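Local coordinates for protein transmembrane oligosaccharyl transferase (Archaeoglobus fulgidus, PDB 3WAJ) that belongs to the STT3 family of membrane-embedded oligosaccharyl transferases of the GT-C clan and carries a bound zinc ion, at residues Y51-R65 and T80-G94. Sequence-based numbering, arbitrary orientation.
Sequences YYRLIENTIHNFPHR and THFGPFLVYLGSIAG. With SO4 (sulfate ion), chain C.
Tyr51 lies between two layers contributed by 80-94: Leu86 CD1 stands 3.5 Å from its ring centroid, almost on the ring normal, while Phe82 covers the opposite face as an offset stack, planes 20° apart. This sandwich packs the helix of Tyr51 against the loop before helix 84-94 and that helix's first turn. Beyond it, helices 51-60 and 84-94 cross at -61°, with axes 8.7 Å apart, and pack knobs into holes. Ile55 enters among Leu86, Val87, Gly90 and Ser91; its CG2, anti to the backbone N, reaches Ser91 N at 3.4 Å, and bare Gly90 makes room for CD1. In return Val87 fills the hole formed by Tyr51, Leu54, Ile55 and Thr58. The hydroxyls of Thr58 and Ser91 turn back to Leu54 O and Val87 O of their own helices, leaving Thr58 CG2 against Ser91 OG.

Against this close fit, the solvent side is looser: exposed Phe62 leans obliquely on Tyr88, Ser91 CB and exposed Ile92, its CZ 4.2 Å from Ile92 CG1. Here Tyr88 OH donates to O of Pro63 (2.7 Å), whose preceding peptide bond is cis. Deeper in, Arg65 grips Phe82 O end-on through NH1 (2.9 Å) and NH2 (3.2 Å), the oxygen lying in the guanidinium plane. The Phe82 side chain lies about 6 Å from the zinc ion and packs on Asp47, a zinc ligand with Asp161 and His163; Tyr51 touches Asp161, and its OH bonds His162. The paired N-H bonds thus probably hold the Phe82 carbonyl in place, while the Tyr51 stack limits its ring, beside the metal site.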
loop_
_atom_site.group_PDB
_atom_site.type_symbol
_atom_site.label_atom_id
_atom_site.label_comp_id
_atom_site.label_asym_id
_atom_site.label_seq_id
_atom_site.Cartn_x
_atom_site.Cartn_y
_atom_site.Cartn_z
ATOM N N TYR A 51 7.878 -5.851 -5.126
ATOM C CA TYR A 51 9.193 -6.445 -4.859
ATOM C C TYR A 51 9.394 -7.679 -5.729
ATOM O O TYR A 51 10.412 -7.826 -6.394
ATOM C CB TYR A 51 9.412 -6.763 -3.373
ATOM C CG TYR A 51 10.061 -5.588 -2.705
ATOM C CD1 TYR A 51 11.353 -5.207 -3.047
ATOM C CD2 TYR A 51 9.361 -4.807 -1.793
ATOM C CE1 TYR A 51 11.934 -4.084 -2.489
ATOM C CE2 TYR A 51 9.939 -3.693 -1.216
ATOM C CZ TYR A 51 11.213 -3.331 -1.572
ATOM O OH TYR A 51 11.775 -2.226 -0.990
ATOM N N TYR A 52 8.383 -8.533 -5.733
ATOM C CA TYR A 52 8.360 -9.742 -6.531
ATOM C C TYR A 52 8.660 -9.418 -7.993
ATOM O O TYR A 52 9.526 -10.050 -8.607
ATOM C CB TYR A 52 6.989 -10.391 -6.348
ATOM C CG TYR A 52 6.618 -11.526 -7.264
ATOM C CD1 TYR A 52 5.409 -11.490 -7.970
ATOM C CD2 TYR A 52 7.431 -12.649 -7.407
ATOM C CE1 TYR A 52 5.012 -12.526 -8.792
ATOM C CE2 TYR A 52 7.040 -13.709 -8.254
ATOM C CZ TYR A 52 5.823 -13.630 -8.931
ATOM O OH TYR A 52 5.408 -14.643 -9.758
ATOM N N ARG A 53 7.957 -8.424 -8.535
ATOM C CA ARG A 53 8.168 -7.979 -9.907
ATOM C C ARG A 53 9.638 -7.577 -10.109
ATOM O O ARG A 53 10.267 -7.960 -11.100
ATOM C CB ARG A 53 7.207 -6.820 -10.245
ATOM C CG ARG A 53 7.365 -6.180 -11.640
ATOM C CD ARG A 53 8.570 -5.183 -11.736
ATOM N NE ARG A 53 8.615 -4.568 -13.061
ATOM C CZ ARG A 53 9.018 -5.203 -14.159
ATOM N NH1 ARG A 53 9.450 -6.453 -14.079
ATOM N NH2 ARG A 53 9.002 -4.583 -15.328
ATOM N N LEU A 54 10.167 -6.800 -9.171
ATOM C CA LEU A 54 11.544 -6.331 -9.268
ATOM C C LEU A 54 12.557 -7.476 -9.132
ATOM O O LEU A 54 13.515 -7.551 -9.897
ATOM C CB LEU A 54 11.830 -5.248 -8.230
ATOM C CG LEU A 54 11.092 -3.923 -8.380
ATOM C CD1 LEU A 54 11.528 -2.946 -7.242
ATOM C CD2 LEU A 54 11.360 -3.328 -9.751
ATOM N N ILE A 55 12.348 -8.359 -8.158
ATOM C CA ILE A 55 13.299 -9.434 -7.888
ATOM C C ILE A 55 13.410 -10.403 -9.091
ATOM O O ILE A 55 14.494 -10.800 -9.489
ATOM C CB ILE A 55 12.949 -10.163 -6.569
ATOM C CG1 ILE A 55 13.291 -9.267 -5.378
ATOM C CG2 ILE A 55 13.690 -11.500 -6.453
ATOM C CD1 ILE A 55 12.685 -9.715 -4.047
ATOM N N GLU A 56 12.271 -10.754 -9.669
ATOM C CA GLU A 56 12.201 -11.559 -10.880
ATOM C C GLU A 56 13.008 -10.922 -12.017
ATOM O O GLU A 56 13.784 -11.586 -12.703
ATOM C CB GLU A 56 10.733 -11.672 -11.295
ATOM C CG GLU A 56 10.373 -12.848 -12.196
ATOM C CD GLU A 56 8.889 -13.203 -12.104
ATOM O OE1 GLU A 56 8.155 -12.513 -11.371
ATOM O OE2 GLU A 56 8.448 -14.171 -12.750
ATOM N N ASN A 57 12.812 -9.627 -12.219
ATOM C CA ASN A 57 13.534 -8.905 -13.254
ATOM C C ASN A 57 15.034 -8.811 -12.932
ATOM O O ASN A 57 15.885 -8.924 -13.813
ATOM C CB ASN A 57 12.931 -7.505 -13.432
ATOM C CG ASN A 57 13.641 -6.708 -14.482
ATOM O OD1 ASN A 57 14.790 -6.310 -14.290
ATOM N ND2 ASN A 57 12.968 -6.459 -15.606
ATOM N N THR A 58 15.349 -8.599 -11.663
ATOM C CA THR A 58 16.732 -8.498 -11.230
ATOM C C THR A 58 17.439 -9.846 -11.349
ATOM O O THR A 58 18.597 -9.911 -11.758
ATOM C CB THR A 58 16.813 -8.018 -9.793
ATOM O OG1 THR A 58 16.108 -6.773 -9.672
ATOM C CG2 THR A 58 18.272 -7.839 -9.376
ATOM N N ILE A 59 16.739 -10.922 -10.990
ATOM C CA ILE A 59 17.327 -12.244 -11.117
ATOM C C ILE A 59 17.736 -12.457 -12.573
ATOM O O ILE A 59 18.877 -12.819 -12.857
ATOM C CB ILE A 59 16.386 -13.367 -10.643
ATOM C CG1 ILE A 59 16.315 -13.419 -9.102
ATOM C CG2 ILE A 59 16.873 -14.703 -11.164
ATOM C CD1 ILE A 59 15.315 -14.485 -8.546
ATOM N N HIS A 60 16.812 -12.181 -13.489
ATOM C CA HIS A 60 17.069 -12.325 -14.916
ATOM C C HIS A 60 18.276 -11.517 -15.408
ATOM O O HIS A 60 19.052 -12.004 -16.229
ATOM C CB HIS A 60 15.835 -11.934 -15.716
ATOM C CG HIS A 60 15.970 -12.190 -17.185
ATOM N ND1 HIS A 60 15.700 -13.415 -17.754
ATOM C CD2 HIS A 60 16.352 -11.376 -18.198
ATOM C CE1 HIS A 60 15.899 -13.342 -19.059
ATOM N NE2 HIS A 60 16.300 -12.117 -19.353
ATOM N N ASN A 61 18.420 -10.286 -14.920
ATOM C CA ASN A 61 19.485 -9.392 -15.369
ATOM C C ASN A 61 20.663 -9.310 -14.374
ATOM O O ASN A 61 21.410 -8.320 -14.342
ATOM C CB ASN A 61 18.922 -7.990 -15.625
ATOM C CG ASN A 61 17.809 -7.984 -16.653
ATOM O OD1 ASN A 61 18.046 -8.237 -17.841
ATOM N ND2 ASN A 61 16.589 -7.666 -16.209
ATOM N N PHE A 62 20.827 -10.356 -13.571
ATOM C CA PHE A 62 21.760 -10.329 -12.449
ATOM C C PHE A 62 23.222 -10.063 -12.868
ATOM O O PHE A 62 23.729 -10.651 -13.834
ATOM C CB PHE A 62 21.640 -11.626 -11.624
ATOM C CG PHE A 62 22.077 -11.466 -10.192
ATOM C CD1 PHE A 62 23.346 -11.866 -9.786
ATOM C CD2 PHE A 62 21.227 -10.891 -9.252
ATOM C CE1 PHE A 62 23.751 -11.710 -8.467
ATOM C CE2 PHE A 62 21.628 -10.730 -7.925
ATOM C CZ PHE A 62 22.890 -11.138 -7.536
ATOM N N PRO A 63 23.920 -9.191 -12.119
ATOM C CA PRO A 63 23.432 -8.532 -10.905
ATOM C C PRO A 63 22.921 -7.115 -11.141
ATOM O O PRO A 63 23.061 -6.273 -10.248
ATOM C CB PRO A 63 24.701 -8.435 -10.067
ATOM C CG PRO A 63 25.747 -8.088 -11.113
ATOM C CD PRO A 63 25.347 -8.885 -12.353
ATOM N N HIS A 64 22.358 -6.833 -12.308
ATOM C CA HIS A 64 21.840 -5.490 -12.532
ATOM C C HIS A 64 20.366 -5.414 -12.147
ATOM O O HIS A 64 19.678 -6.432 -12.126
ATOM C CB HIS A 64 22.053 -5.061 -13.982
ATOM C CG HIS A 64 23.471 -5.199 -14.444
ATOM N ND1 HIS A 64 24.408 -4.202 -14.272
ATOM C CD2 HIS A 64 24.108 -6.216 -15.069
ATOM C CE1 HIS A 64 25.564 -4.603 -14.774
ATOM N NE2 HIS A 64 25.408 -5.819 -15.264
ATOM N N ARG A 65 19.889 -4.215 -11.822
ATOM C CA ARG A 65 18.468 -4.020 -11.556
ATOM C C ARG A 65 18.015 -2.755 -12.245
ATOM O O ARG A 65 18.837 -1.906 -12.580
ATOM C CB ARG A 65 18.167 -3.965 -10.047
ATOM C CG ARG A 65 18.896 -2.870 -9.282
ATOM C CD ARG A 65 18.119 -2.459 -8.042
ATOM N NE ARG A 65 16.913 -1.685 -8.365
ATOM C CZ ARG A 65 16.047 -1.212 -7.470
ATOM N NH1 ARG A 65 16.245 -1.440 -6.181
ATOM N NH2 ARG A 65 14.980 -0.518 -7.870
ATOM N N THR A 80 11.642 3.732 -9.679
ATOM C CA THR A 80 11.438 2.772 -8.607
ATOM C C THR A 80 12.135 3.250 -7.347
ATOM O O THR A 80 13.372 3.245 -7.280
ATOM C CB THR A 80 12.004 1.382 -8.998
ATOM O OG1 THR A 80 13.425 1.471 -9.160
ATOM C CG2 THR A 80 11.434 0.931 -10.311
ATOM N N HIS A 81 11.372 3.656 -6.337
ATOM C CA HIS A 81 12.026 4.014 -5.077
ATOM C C HIS A 81 12.376 2.805 -4.214
ATOM O O HIS A 81 13.142 2.942 -3.258
ATOM C CB HIS A 81 11.228 5.032 -4.270
ATOM C CG HIS A 81 9.985 4.474 -3.658
ATOM N ND1 HIS A 81 8.799 4.377 -4.351
ATOM C CD2 HIS A 81 9.742 3.979 -2.420
ATOM C CE1 HIS A 81 7.880 3.838 -3.571
ATOM N NE2 HIS A 81 8.423 3.590 -2.389
ATOM N N PHE A 82 11.838 1.630 -4.536
ATOM C CA PHE A 82 12.128 0.435 -3.726
ATOM C C PHE A 82 13.612 0.136 -3.733
ATOM O O PHE A 82 14.227 0.040 -4.796
ATOM C CB PHE A 82 11.360 -0.789 -4.235
ATOM C CG PHE A 82 9.935 -0.845 -3.778
ATOM C CD1 PHE A 82 9.314 0.282 -3.223
ATOM C CD2 PHE A 82 9.213 -2.028 -3.877
ATOM C CE1 PHE A 82 7.972 0.229 -2.799
ATOM C CE2 PHE A 82 7.876 -2.096 -3.450
ATOM C CZ PHE A 82 7.256 -0.965 -2.910
ATOM N N GLY A 83 14.181 -0.008 -2.545
ATOM C CA GLY A 83 15.624 -0.055 -2.391
ATOM C C GLY A 83 16.313 -1.329 -2.843
ATOM O O GLY A 83 15.693 -2.396 -2.921
ATOM N N PRO A 84 17.622 -1.223 -3.130
ATOM C CA PRO A 84 18.388 -2.399 -3.542
ATOM C C PRO A 84 18.564 -3.441 -2.446
ATOM O O PRO A 84 18.737 -4.605 -2.806
ATOM C CB PRO A 84 19.750 -1.818 -3.962
ATOM C CG PRO A 84 19.814 -0.434 -3.337
ATOM C CD PRO A 84 18.390 0.031 -3.277
ATOM N N PHE A 85 18.520 -3.079 -1.164
ATOM C CA PHE A 85 18.730 -4.112 -0.145
ATOM C C PHE A 85 17.812 -5.323 -0.326
ATOM O O PHE A 85 18.270 -6.469 -0.434
ATOM C CB PHE A 85 18.597 -3.599 1.292
ATOM C CG PHE A 85 18.617 -4.720 2.304
ATOM C CD1 PHE A 85 17.447 -5.154 2.905
ATOM C CD2 PHE A 85 19.805 -5.391 2.595
ATOM C CE1 PHE A 85 17.454 -6.222 3.805
ATOM C CE2 PHE A 85 19.829 -6.458 3.506
ATOM C CZ PHE A 85 18.649 -6.876 4.113
ATOM N N LEU A 86 16.506 -5.072 -0.352
ATOM C CA LEU A 86 15.536 -6.168 -0.415
ATOM C C LEU A 86 15.499 -6.749 -1.815
ATOM O O LEU A 86 15.333 -7.955 -1.969
ATOM C CB LEU A 86 14.136 -5.693 -0.017
ATOM C CG LEU A 86 13.242 -6.587 0.855
ATOM C CD1 LEU A 86 11.750 -6.304 0.588
ATOM C CD2 LEU A 86 13.561 -8.069 0.717
ATOM N N VAL A 87 15.643 -5.907 -2.840
ATOM C CA VAL A 87 15.688 -6.451 -4.193
ATOM C C VAL A 87 16.833 -7.468 -4.298
ATOM O O VAL A 87 16.614 -8.591 -4.714
ATOM C CB VAL A 87 15.798 -5.369 -5.296
ATOM C CG1 VAL A 87 15.839 -6.050 -6.675
ATOM C CG2 VAL A 87 14.609 -4.421 -5.243
ATOM N N TYR A 88 18.042 -7.094 -3.886
ATOM C CA TYR A 88 19.151 -8.031 -3.951
ATOM C C TYR A 88 18.990 -9.184 -2.981
ATOM O O TYR A 88 19.153 -10.326 -3.394
ATOM C CB TYR A 88 20.516 -7.326 -3.833
ATOM C CG TYR A 88 20.873 -6.578 -5.099
ATOM C CD1 TYR A 88 21.356 -7.252 -6.211
ATOM C CD2 TYR A 88 20.671 -5.213 -5.204
ATOM C CE1 TYR A 88 21.661 -6.573 -7.388
ATOM C CE2 TYR A 88 20.974 -4.527 -6.365
ATOM C CZ TYR A 88 21.471 -5.211 -7.454
ATOM O OH TYR A 88 21.770 -4.521 -8.613
ATOM N N LEU A 89 18.653 -8.914 -1.717
ATOM C CA LEU A 89 18.380 -10.014 -0.769
ATOM C C LEU A 89 17.462 -11.075 -1.382
ATOM O O LEU A 89 17.763 -12.277 -1.331
ATOM C CB LEU A 89 17.786 -9.510 0.553
ATOM C CG LEU A 89 17.486 -10.609 1.590
ATOM C CD1 LEU A 89 18.725 -11.477 1.853
ATOM C CD2 LEU A 89 16.984 -10.024 2.906
ATOM N N GLY A 90 16.366 -10.626 -2.000
ATOM C CA GLY A 90 15.419 -11.538 -2.633
ATOM C C GLY A 90 15.907 -12.212 -3.914
ATOM O O GLY A 90 15.588 -13.383 -4.184
ATOM N N SER A 91 16.660 -11.472 -4.725
ATOM C CA SER A 91 17.324 -12.068 -5.879
ATOM C C SER A 91 18.316 -13.141 -5.425
ATOM O O SER A 91 18.345 -14.249 -5.980
ATOM C CB SER A 91 18.045 -10.999 -6.689
ATOM O OG SER A 91 17.142 -10.005 -7.123
ATOM N N ILE A 92 19.123 -12.816 -4.412
ATOM C CA ILE A 92 20.140 -13.751 -3.941
ATOM C C ILE A 92 19.482 -15.006 -3.380
ATOM O O ILE A 92 19.880 -16.127 -3.710
ATOM C CB ILE A 92 21.082 -13.115 -2.900
ATOM C CG1 ILE A 92 21.958 -12.061 -3.557
ATOM C CG2 ILE A 92 21.984 -14.147 -2.310
ATOM C CD1 ILE A 92 22.846 -11.334 -2.569
ATOM N N ALA A 93 18.457 -14.811 -2.552
ATOM C CA ALA A 93 17.678 -15.932 -2.031
ATOM C C ALA A 93 17.168 -16.805 -3.169
ATOM O O ALA A 93 17.220 -18.039 -3.097
ATOM C CB ALA A 93 16.532 -15.431 -1.194
ATOM N N GLY A 94 16.682 -16.160 -4.225
ATOM C CA GLY A 94 16.070 -16.876 -5.334
ATOM C C GLY A 94 17.056 -17.738 -6.091
ATOM O O GLY A 94 16.801 -18.913 -6.357
HETATM S S SO4 C . 7.310 3.527 1.203
HETATM O O1 SO4 C . 7.072 2.520 0.160
HETATM O O2 SO4 C . 7.581 4.809 0.544
HETATM O O3 SO4 C . 6.113 3.625 2.040
HETATM O O4 SO4 C . 8.452 3.186 2.059
HETATM O O HOH W 1 14.950 -2.372 0.197
#